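Local coordinates for alginate biosynthesis protein AlgX (Pseudomonas aeruginosa, PDB 4KNC) that takes part in the O-acetylation of the exopolysaccharide alginate and protects the polymer from degradation as it crosses the periplasm, at residues A[54-68]-A[110-124]. Residues are numbered along the deposited sequence; the frame is centred on the assembly and turned at random.
Sequences RTDFGTSAEGWRELR and AKKNYLATIARFRQA
W64 overlaps R120, whose CB sits 3.5 Å from the centroid of the indole's six-membered ring in a CH-pi contact, while T59 CG2 covers the opposite face. The extended R120 chain crosses the indole at about a right angle, its CD 3.6 Å from W64 NE1; arginine suits this exposed position because its methylenes pack on the ring while the guanidinium stays near water. A water at the ring's edge accepts from W64 NE1 and T59 N, and weakly from R120 NH1, tying the indole N-H to the T59 backbone. The same six-membered ring turns its edge to the face of F121, the planes 77° apart, and L67 CD1 adds a methyl 4.0 Å from F121 CE1.

Where the chain is still extended, F57 lies against helix 107-123. Its chi1 of -65° turns one ring face to Y114 CB and to the edge of the Y114 ring, whose OH is hydrogen-bonded to Y85 O of strand 80-85. G58 follows in a backbone shape suited to glycine, with no CB to press on F57 O. At the two ends, N113 ND2 gives T55 O a nearly straight hydrogen bond of 2.8 Å, and R68 curls so that NH1 bonds Q123 O at 3.0 Å, with A124 O over one guanidinium face. Both bonds set a side-chain N-H on a backbone carbonyl, fixing the chain path, while aromatic packing between them needs no salt bridge across the contact.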
ATOM      1  N   ARG A  54       1.792  18.779  -7.769  1.00 33.74           N
ATOM      2  CA  ARG A  54       0.340  18.770  -7.759  1.00 33.55           C
ATOM      3  C   ARG A  54      -0.163  19.595  -6.587  1.00 39.20           C
ATOM      4  O   ARG A  54       0.560  19.784  -5.599  1.00 35.67           O
ATOM      5  CB  ARG A  54      -0.185  17.340  -7.660  1.00 38.84           C
ATOM      6  CG  ARG A  54       0.037  16.670  -6.301  1.00 39.41           C
ATOM      7  CD  ARG A  54      -1.003  15.583  -6.105  1.00 45.56           C
ATOM      8  NE  ARG A  54      -0.635  14.330  -6.742  1.00 55.33           N
ATOM      9  CZ  ARG A  54      -1.485  13.495  -7.333  1.00 46.74           C
ATOM     10  NH1 ARG A  54      -2.784  13.764  -7.401  1.00 44.22           N
ATOM     11  NH2 ARG A  54      -1.015  12.381  -7.863  1.00 46.25           N
ATOM     12  N   THR A  55      -1.396  20.086  -6.708  1.00 35.10           N
ATOM     13  CA  THR A  55      -2.072  20.792  -5.617  1.00 39.96           C
ATOM     14  C   THR A  55      -3.310  20.058  -5.143  1.00 34.96           C
ATOM     15  O   THR A  55      -3.951  20.479  -4.190  1.00 42.38           O
ATOM     16  CB  THR A  55      -2.523  22.206  -6.032  1.00 51.47           C
ATOM     17  OG1 THR A  55      -3.372  22.110  -7.184  1.00 63.41           O
ATOM     18  CG2 THR A  55      -1.315  23.087  -6.361  1.00 44.53           C
ATOM     19  N   ASP A  56      -3.661  18.960  -5.805  1.00 35.41           N
ATOM     20  CA  ASP A  56      -4.874  18.219  -5.450  1.00 43.71           C
ATOM     21  C   ASP A  56      -4.531  16.987  -4.619  1.00 44.47           C
ATOM     22  O   ASP A  56      -3.640  16.239  -4.984  1.00 35.27           O
ATOM     23  CB  ASP A  56      -5.619  17.800  -6.719  1.00 51.17           C
ATOM     24  CG  ASP A  56      -4.796  16.868  -7.590  1.00 53.26           C
ATOM     25  OD1 ASP A  56      -3.771  17.322  -8.147  1.00 46.66           O
ATOM     26  OD2 ASP A  56      -5.159  15.677  -7.695  1.00 60.11           O
ATOM     27  N   PHE A  57      -5.234  16.777  -3.502  1.00 41.96           N
ATOM     28  CA  PHE A  57      -4.959  15.641  -2.618  1.00 33.58           C
ATOM     29  C   PHE A  57      -6.263  15.017  -2.118  1.00 44.14           C
ATOM     30  O   PHE A  57      -7.307  15.648  -2.172  1.00 42.49           O
ATOM     31  CB  PHE A  57      -4.092  16.081  -1.427  1.00 30.44           C
ATOM     32  CG  PHE A  57      -2.716  16.528  -1.822  1.00 31.25           C
ATOM     33  CD1 PHE A  57      -1.720  15.603  -2.053  1.00 28.62           C
ATOM     34  CD2 PHE A  57      -2.425  17.874  -1.982  1.00 31.70           C
ATOM     35  CE1 PHE A  57      -0.444  16.002  -2.447  1.00 37.79           C
ATOM     36  CE2 PHE A  57      -1.154  18.286  -2.367  1.00 33.91           C
ATOM     37  CZ  PHE A  57      -0.158  17.345  -2.596  1.00 38.63           C
ATOM     38  N   GLY A  58      -6.201  13.781  -1.636  1.00 42.82           N
ATOM     39  CA  GLY A  58      -7.378  13.137  -1.074  1.00 38.98           C
ATOM     40  C   GLY A  58      -8.093  12.168  -2.003  1.00 45.33           C
ATOM     41  O   GLY A  58      -7.496  11.586  -2.916  1.00 42.34           O
ATOM     42  N   THR A  59      -9.386  11.985  -1.757  1.00 33.60           N
ATOM     43  CA  THR A  59     -10.186  11.053  -2.525  1.00 38.67           C
ATOM     44  C   THR A  59     -11.658  11.465  -2.476  1.00 40.90           C
ATOM     45  O   THR A  59     -12.004  12.472  -1.865  1.00 43.64           O
ATOM     46  CB  THR A  59     -10.044   9.619  -1.983  1.00 40.54           C
ATOM     47  OG1 THR A  59     -10.806   8.722  -2.804  1.00 43.23           O
ATOM     48  CG2 THR A  59     -10.549   9.536  -0.541  1.00 37.46           C
ATOM     49  N   SER A  60     -12.513  10.677  -3.123  1.00 38.48           N
ATOM     50  CA  SER A  60     -13.953  10.936  -3.164  1.00 46.82           C
ATOM     51  C   SER A  60     -14.626  10.630  -1.833  1.00 52.48           C
ATOM     52  O   SER A  60     -14.025   9.995  -0.960  1.00 49.59           O
ATOM     53  CB  SER A  60     -14.597  10.059  -4.231  1.00 49.03           C
ATOM     54  OG  SER A  60     -14.550   8.701  -3.837  1.00 50.34           O
ATOM     55  N   ALA A  61     -15.880  11.069  -1.691  1.00 51.79           N
ATOM     56  CA  ALA A  61     -16.662  10.815  -0.487  1.00 49.47           C
ATOM     57  C   ALA A  61     -16.766   9.319  -0.219  1.00 48.18           C
ATOM     58  O   ALA A  61     -16.663   8.859   0.926  1.00 53.19           O
ATOM     59  CB  ALA A  61     -18.054  11.425  -0.618  1.00 55.08           C
ATOM     60  N   GLU A  62     -16.973   8.566  -1.293  1.00 42.70           N
ATOM     61  CA  GLU A  62     -16.975   7.110  -1.223  1.00 49.09           C
ATOM     62  C   GLU A  62     -15.645   6.562  -0.674  1.00 50.72           C
ATOM     63  O   GLU A  62     -15.629   5.632   0.135  1.00 47.89           O
ATOM     64  CB  GLU A  62     -17.290   6.513  -2.599  1.00 41.48           C
ATOM     65  CG  GLU A  62     -17.098   4.996  -2.705  1.00 54.97           C
ATOM     66  CD  GLU A  62     -18.076   4.193  -1.847  1.00 73.19           C
ATOM     67  OE1 GLU A  62     -19.045   4.772  -1.305  1.00 75.76           O
ATOM     68  OE2 GLU A  62     -17.868   2.966  -1.713  1.00 80.09           O
ATOM     69  N   GLY A  63     -14.535   7.145  -1.116  1.00 52.00           N
ATOM     70  CA  GLY A  63     -13.228   6.760  -0.613  1.00 45.48           C
ATOM     71  C   GLY A  63     -13.115   6.961   0.883  1.00 42.27           C
ATOM     72  O   GLY A  63     -12.624   6.083   1.600  1.00 40.90           O
ATOM     73  N   TRP A  64     -13.573   8.115   1.361  1.00 39.15           N
ATOM     74  CA  TRP A  64     -13.532   8.393   2.798  1.00 48.63           C
ATOM     75  C   TRP A  64     -14.411   7.437   3.602  1.00 43.99           C
ATOM     76  O   TRP A  64     -14.021   6.991   4.692  1.00 38.18           O
ATOM     77  CB  TRP A  64     -13.844   9.865   3.100  1.00 44.59           C
ATOM     78  CG  TRP A  64     -12.766  10.775   2.569  1.00 40.99           C
ATOM     79  CD1 TRP A  64     -12.885  11.689   1.567  1.00 43.02           C
ATOM     80  CD2 TRP A  64     -11.389  10.812   2.986  1.00 37.59           C
ATOM     81  NE1 TRP A  64     -11.671  12.310   1.341  1.00 39.62           N
ATOM     82  CE2 TRP A  64     -10.740  11.791   2.205  1.00 38.16           C
ATOM     83  CE3 TRP A  64     -10.649  10.123   3.951  1.00 39.30           C
ATOM     84  CZ2 TRP A  64      -9.385  12.095   2.355  1.00 36.34           C
ATOM     85  CZ3 TRP A  64      -9.315  10.432   4.109  1.00 42.57           C
ATOM     86  CH2 TRP A  64      -8.690  11.403   3.306  1.00 45.19           C
ATOM     87  N   ARG A  65     -15.572   7.086   3.048  1.00 45.18           N
ATOM     88  CA  ARG A  65     -16.419   6.077   3.686  1.00 48.75           C
ATOM     89  C   ARG A  65     -15.752   4.701   3.745  1.00 42.38           C
ATOM     90  O   ARG A  65     -15.832   4.005   4.758  1.00 46.64           O
ATOM     91  CB  ARG A  65     -17.781   5.963   2.985  1.00 54.54           C
ATOM     92  CG  ARG A  65     -18.712   7.128   3.263  1.00 57.54           C
ATOM     93  CD  ARG A  65     -20.130   6.808   2.841  1.00 59.92           C
ATOM     94  NE  ARG A  65     -20.209   6.390   1.446  1.00 56.48           N
ATOM     95  CZ  ARG A  65     -20.415   7.222   0.432  1.00 58.10           C
ATOM     96  NH1 ARG A  65     -20.566   8.523   0.655  1.00 62.33           N
ATOM     97  NH2 ARG A  65     -20.477   6.753  -0.806  1.00 58.03           N
ATOM     98  N   GLU A  66     -15.097   4.310   2.657  1.00 43.76           N
ATOM     99  CA  GLU A  66     -14.432   3.012   2.618  1.00 47.47           C
ATOM    100  C   GLU A  66     -13.263   2.977   3.609  1.00 47.24           C
ATOM    101  O   GLU A  66     -13.021   1.961   4.273  1.00 40.73           O
ATOM    102  CB  GLU A  66     -13.957   2.690   1.199  1.00 47.46           C
ATOM    103  CG  GLU A  66     -15.093   2.319   0.221  1.00 52.20           C
ATOM    104  CD  GLU A  66     -14.613   2.200  -1.221  1.00 50.13           C
ATOM    105  OE1 GLU A  66     -13.946   3.138  -1.697  1.00 48.79           O
ATOM    106  OE2 GLU A  66     -14.887   1.170  -1.876  1.00 53.59           O
ATOM    107  N   LEU A  67     -12.549   4.094   3.715  1.00 45.43           N
ATOM    108  CA  LEU A  67     -11.426   4.173   4.641  1.00 46.18           C
ATOM    109  C   LEU A  67     -11.926   4.041   6.073  1.00 44.15           C
ATOM    110  O   LEU A  67     -11.373   3.263   6.853  1.00 40.60           O
ATOM    111  CB  LEU A  67     -10.625   5.459   4.433  1.00 35.92           C
ATOM    112  CG  LEU A  67      -9.648   5.413   3.237  1.00 43.88           C
ATOM    113  CD1 LEU A  67      -9.189   6.794   2.815  1.00 33.65           C
ATOM    114  CD2 LEU A  67      -8.449   4.544   3.565  1.00 30.11           C
ATOM    115  N   ARG A  68     -12.984   4.780   6.409  1.00 43.34           N
ATOM    116  CA  ARG A  68     -13.569   4.681   7.760  1.00 44.87           C
ATOM    117  C   ARG A  68     -14.081   3.267   8.071  1.00 42.17           C
ATOM    118  O   ARG A  68     -13.836   2.733   9.154  1.00 38.56           O
ATOM    119  CB  ARG A  68     -14.668   5.735   7.969  1.00 41.86           C
ATOM    120  CG  ARG A  68     -15.716   5.401   9.030  1.00 53.66           C
ATOM    121  CD  ARG A  68     -15.153   5.321  10.458  1.00 57.55           C
ATOM    122  NE  ARG A  68     -14.816   6.613  11.057  1.00 57.40           N
ATOM    123  CZ  ARG A  68     -14.486   6.770  12.341  1.00 58.25           C
ATOM    124  NH1 ARG A  68     -14.191   7.972  12.817  1.00 54.43           N
ATOM    125  NH2 ARG A  68     -14.457   5.723  13.159  1.00 56.21           N
ATOM    126  N   ALA A 110      -1.151  23.710  -2.362  1.00 41.30           N
ATOM    127  CA  ALA A 110      -0.809  22.303  -2.199  1.00 38.37           C
ATOM    128  C   ALA A 110      -0.756  21.924  -0.722  1.00 35.48           C
ATOM    129  O   ALA A 110      -1.335  20.924  -0.309  1.00 46.98           O
ATOM    130  CB  ALA A 110       0.539  21.985  -2.886  1.00 28.93           C
ATOM    131  N   LYS A 111      -0.063  22.733   0.071  1.00 38.12           N
ATOM    132  CA  LYS A 111       0.101  22.466   1.503  1.00 33.55           C
ATOM    133  C   LYS A 111      -1.237  22.473   2.241  1.00 37.07           C
ATOM    134  O   LYS A 111      -1.509  21.618   3.085  1.00 34.67           O
ATOM    135  CB  LYS A 111       1.052  23.493   2.122  1.00 40.38           C
ATOM    136  CG  LYS A 111       1.095  23.454   3.656  1.00 34.24           C
ATOM    137  CD  LYS A 111       2.028  24.512   4.204  1.00 32.31           C
ATOM    138  CE  LYS A 111       1.970  24.543   5.733  1.00 47.63           C
ATOM    139  NZ  LYS A 111       2.989  25.476   6.286  1.00 61.59           N
ATOM    140  N   LYS A 112      -2.067  23.450   1.903  1.00 41.72           N
ATOM    141  CA  LYS A 112      -3.399  23.583   2.472  1.00 43.17           C
ATOM    142  C   LYS A 112      -4.234  22.332   2.156  1.00 46.23           C
ATOM    143  O   LYS A 112      -4.853  21.731   3.033  1.00 41.76           O
ATOM    144  CB  LYS A 112      -4.060  24.831   1.863  1.00 44.82           C
ATOM    145  CG  LYS A 112      -5.361  25.237   2.489  1.00 55.06           C
ATOM    146  CD  LYS A 112      -6.174  26.135   1.567  1.00 59.24           C
ATOM    147  CE  LYS A 112      -5.478  27.447   1.286  1.00 62.76           C
ATOM    148  NZ  LYS A 112      -6.113  28.141   0.125  1.00 62.66           N
ATOM    149  N   ASN A 113      -4.237  21.930   0.888  1.00 46.92           N
ATOM    150  CA  ASN A 113      -5.010  20.752   0.495  1.00 41.38           C
ATOM    151  C   ASN A 113      -4.508  19.449   1.131  1.00 35.20           C
ATOM    152  O   ASN A 113      -5.296  18.610   1.585  1.00 43.71           O
ATOM    153  CB  ASN A 113      -5.092  20.664  -1.028  1.00 39.36           C
ATOM    154  CG  ASN A 113      -6.017  21.713  -1.600  1.00 45.77           C
ATOM    155  OD1 ASN A 113      -6.911  22.200  -0.904  1.00 47.23           O
ATOM    156  ND2 ASN A 113      -5.806  22.078  -2.852  1.00 40.76           N
ATOM    157  N   TYR A 114      -3.187  19.307   1.189  1.00 34.89           N
ATOM    158  CA  TYR A 114      -2.567  18.191   1.886  1.00 33.78           C
ATOM    159  C   TYR A 114      -3.017  18.132   3.356  1.00 38.98           C
ATOM    160  O   TYR A 114      -3.486  17.087   3.839  1.00 39.45           O
ATOM    161  CB  TYR A 114      -1.042  18.301   1.783  1.00 35.02           C
ATOM    162  CG  TYR A 114      -0.306  17.165   2.463  1.00 35.80           C
ATOM    163  CD1 TYR A 114       0.057  17.249   3.801  1.00 33.98           C
ATOM    164  CD2 TYR A 114       0.018  16.005   1.764  1.00 32.49           C
ATOM    165  CE1 TYR A 114       0.733  16.205   4.439  1.00 37.54           C
ATOM    166  CE2 TYR A 114       0.695  14.951   2.387  1.00 36.60           C
ATOM    167  CZ  TYR A 114       1.050  15.062   3.726  1.00 38.82           C
ATOM    168  OH  TYR A 114       1.707  14.029   4.351  1.00 34.17           O
ATOM    169  N   LEU A 115      -2.901  19.257   4.065  1.00 35.93           N
ATOM    170  CA  LEU A 115      -3.267  19.288   5.492  1.00 31.95           C
ATOM    171  C   LEU A 115      -4.739  18.951   5.717  1.00 39.15           C
ATOM    172  O   LEU A 115      -5.089  18.218   6.665  1.00 38.96           O
ATOM    173  CB  LEU A 115      -2.944  20.653   6.100  1.00 35.07           C
ATOM    174  CG  LEU A 115      -1.452  20.895   6.315  1.00 46.35           C
ATOM    175  CD1 LEU A 115      -1.214  22.342   6.669  1.00 53.97           C
ATOM    176  CD2 LEU A 115      -0.914  19.964   7.405  1.00 37.03           C
ATOM    177  N   ALA A 116      -5.594  19.476   4.835  1.00 41.86           N
ATOM    178  CA  ALA A 116      -7.015  19.126   4.849  1.00 44.57           C
ATOM    179  C   ALA A 116      -7.221  17.611   4.716  1.00 44.58           C
ATOM    180  O   ALA A 116      -8.072  17.022   5.397  1.00 41.86           O
ATOM    181  CB  ALA A 116      -7.764  19.878   3.736  1.00 36.13           C
ATOM    182  N   THR A 117      -6.430  16.983   3.842  1.00 36.81           N
ATOM    183  CA  THR A 117      -6.509  15.532   3.652  1.00 31.36           C
ATOM    184  C   THR A 117      -6.087  14.742   4.891  1.00 31.81           C
ATOM    185  O   THR A 117      -6.736  13.761   5.281  1.00 35.71           O
ATOM    186  CB  THR A 117      -5.652  15.102   2.430  1.00 39.69           C
ATOM    187  OG1 THR A 117      -6.194  15.698   1.250  1.00 41.30           O
ATOM    188  CG2 THR A 117      -5.630  13.589   2.263  1.00 33.94           C
ATOM    189  N   ILE A 118      -4.990  15.172   5.506  1.00 34.67           N
ATOM    190  CA  ILE A 118      -4.568  14.652   6.807  1.00 35.47           C
ATOM    191  C   ILE A 118      -5.707  14.706   7.842  1.00 34.54           C
ATOM    192  O   ILE A 118      -5.976  13.729   8.567  1.00 36.38           O
ATOM    193  CB  ILE A 118      -3.374  15.476   7.345  1.00 36.59           C
ATOM    194  CG1 ILE A 118      -2.149  15.293   6.442  1.00 37.92           C
ATOM    195  CG2 ILE A 118      -3.050  15.090   8.768  1.00 33.54           C
ATOM    196  CD1 ILE A 118      -1.756  13.836   6.221  1.00 25.79           C
ATOM    197  N   ALA A 119      -6.388  15.846   7.885  1.00 37.01           N
ATOM    198  CA  ALA A 119      -7.534  16.012   8.785  1.00 44.25           C
ATOM    199  C   ALA A 119      -8.636  15.012   8.459  1.00 45.77           C
ATOM    200  O   ALA A 119      -9.263  14.463   9.367  1.00 48.80           O
ATOM    201  CB  ALA A 119      -8.071  17.427   8.720  1.00 31.75           C
ATOM    202  N   ARG A 120      -8.868  14.763   7.170  1.00 37.85           N
ATOM    203  CA  ARG A 120      -9.894  13.779   6.804  1.00 38.14           C
ATOM    204  C   ARG A 120      -9.517  12.351   7.221  1.00 37.68           C
ATOM    205  O   ARG A 120     -10.373  11.580   7.683  1.00 41.57           O
ATOM    206  CB  ARG A 120     -10.232  13.865   5.311  1.00 40.45           C
ATOM    207  CG  ARG A 120     -10.899  15.176   4.954  1.00 45.26           C
ATOM    208  CD  ARG A 120     -11.431  15.212   3.528  1.00 51.03           C
ATOM    209  NE  ARG A 120     -12.138  16.469   3.285  1.00 55.35           N
ATOM    210  CZ  ARG A 120     -12.782  16.779   2.163  1.00 63.37           C
ATOM    211  NH1 ARG A 120     -12.817  15.923   1.149  1.00 64.40           N
ATOM    212  NH2 ARG A 120     -13.388  17.956   2.052  1.00 59.76           N
ATOM    213  N   PHE A 121      -8.240  11.999   7.066  1.00 35.66           N
ATOM    214  CA  PHE A 121      -7.758  10.743   7.634  1.00 39.09           C
ATOM    215  C   PHE A 121      -8.113  10.662   9.118  1.00 34.97           C
ATOM    216  O   PHE A 121      -8.661   9.648   9.576  1.00 35.13           O
ATOM    217  CB  PHE A 121      -6.236  10.571   7.455  1.00 39.20           C
ATOM    218  CG  PHE A 121      -5.825  10.061   6.092  1.00 35.06           C
ATOM    219  CD1 PHE A 121      -6.258   8.827   5.637  1.00 31.10           C
ATOM    220  CD2 PHE A 121      -4.986  10.813   5.279  1.00 35.46           C
ATOM    221  CE1 PHE A 121      -5.882   8.359   4.380  1.00 32.03           C
ATOM    222  CE2 PHE A 121      -4.594  10.353   4.035  1.00 38.50           C
ATOM    223  CZ  PHE A 121      -5.043   9.125   3.577  1.00 34.70           C
ATOM    224  N   ARG A 122      -7.804  11.718   9.876  1.00 37.43           N
ATOM    225  CA  ARG A 122      -8.140  11.711  11.319  1.00 39.18           C
ATOM    226  C   ARG A 122      -9.629  11.542  11.578  1.00 37.23           C
ATOM    227  O   ARG A 122     -10.043  10.818  12.492  1.00 34.98           O
ATOM    228  CB  ARG A 122      -7.687  12.994  11.998  1.00 46.72           C
ATOM    229  CG  ARG A 122      -6.223  13.184  11.934  1.00 55.28           C
ATOM    230  CD  ARG A 122      -5.656  13.619  13.256  1.00 52.86           C
ATOM    231  NE  ARG A 122      -4.241  13.886  13.051  1.00 51.66           N
ATOM    232  CZ  ARG A 122      -3.780  15.033  12.578  1.00 48.38           C
ATOM    233  NH1 ARG A 122      -4.629  16.014  12.306  1.00 44.31           N
ATOM    234  NH2 ARG A 122      -2.480  15.204  12.397  1.00 47.62           N
ATOM    235  N   GLN A 123     -10.435  12.208  10.759  1.00 39.49           N
ATOM    236  CA  GLN A 123     -11.881  12.147  10.913  1.00 35.81           C
ATOM    237  C   GLN A 123     -12.380  10.726  10.643  1.00 43.30           C
ATOM    238  O   GLN A 123     -13.407  10.316  11.158  1.00 45.52           O
ATOM    239  CB  GLN A 123     -12.542  13.152   9.967  1.00 39.85           C
ATOM    240  CG  GLN A 123     -14.011  13.380  10.238  1.00 50.66           C
ATOM    241  CD  GLN A 123     -14.641  14.362   9.262  1.00 64.10           C
ATOM    242  OE1 GLN A 123     -14.047  14.718   8.238  1.00 64.83           O
ATOM    243  NE2 GLN A 123     -15.852  14.808   9.582  1.00 68.72           N
ATOM    244  N   ALA A 124     -11.646   9.969   9.831  1.00 45.36           N
ATOM    245  CA  ALA A 124     -12.007   8.571   9.608  1.00 35.49           C
ATOM    246  C   ALA A 124     -11.575   7.641  10.770  1.00 35.55           C
ATOM    247  O   ALA A 124     -11.785   6.420  10.714  1.00 39.74           O
ATOM    248  CB  ALA A 124     -11.441   8.075   8.262  1.00 37.47           C
TER
HETATM  249  O   HOH W   1     -10.411  14.479  -0.223  1.00 50.24           O
HETATM  250  O   HOH W   2     -15.996   8.548   9.632  1.00 58.04           O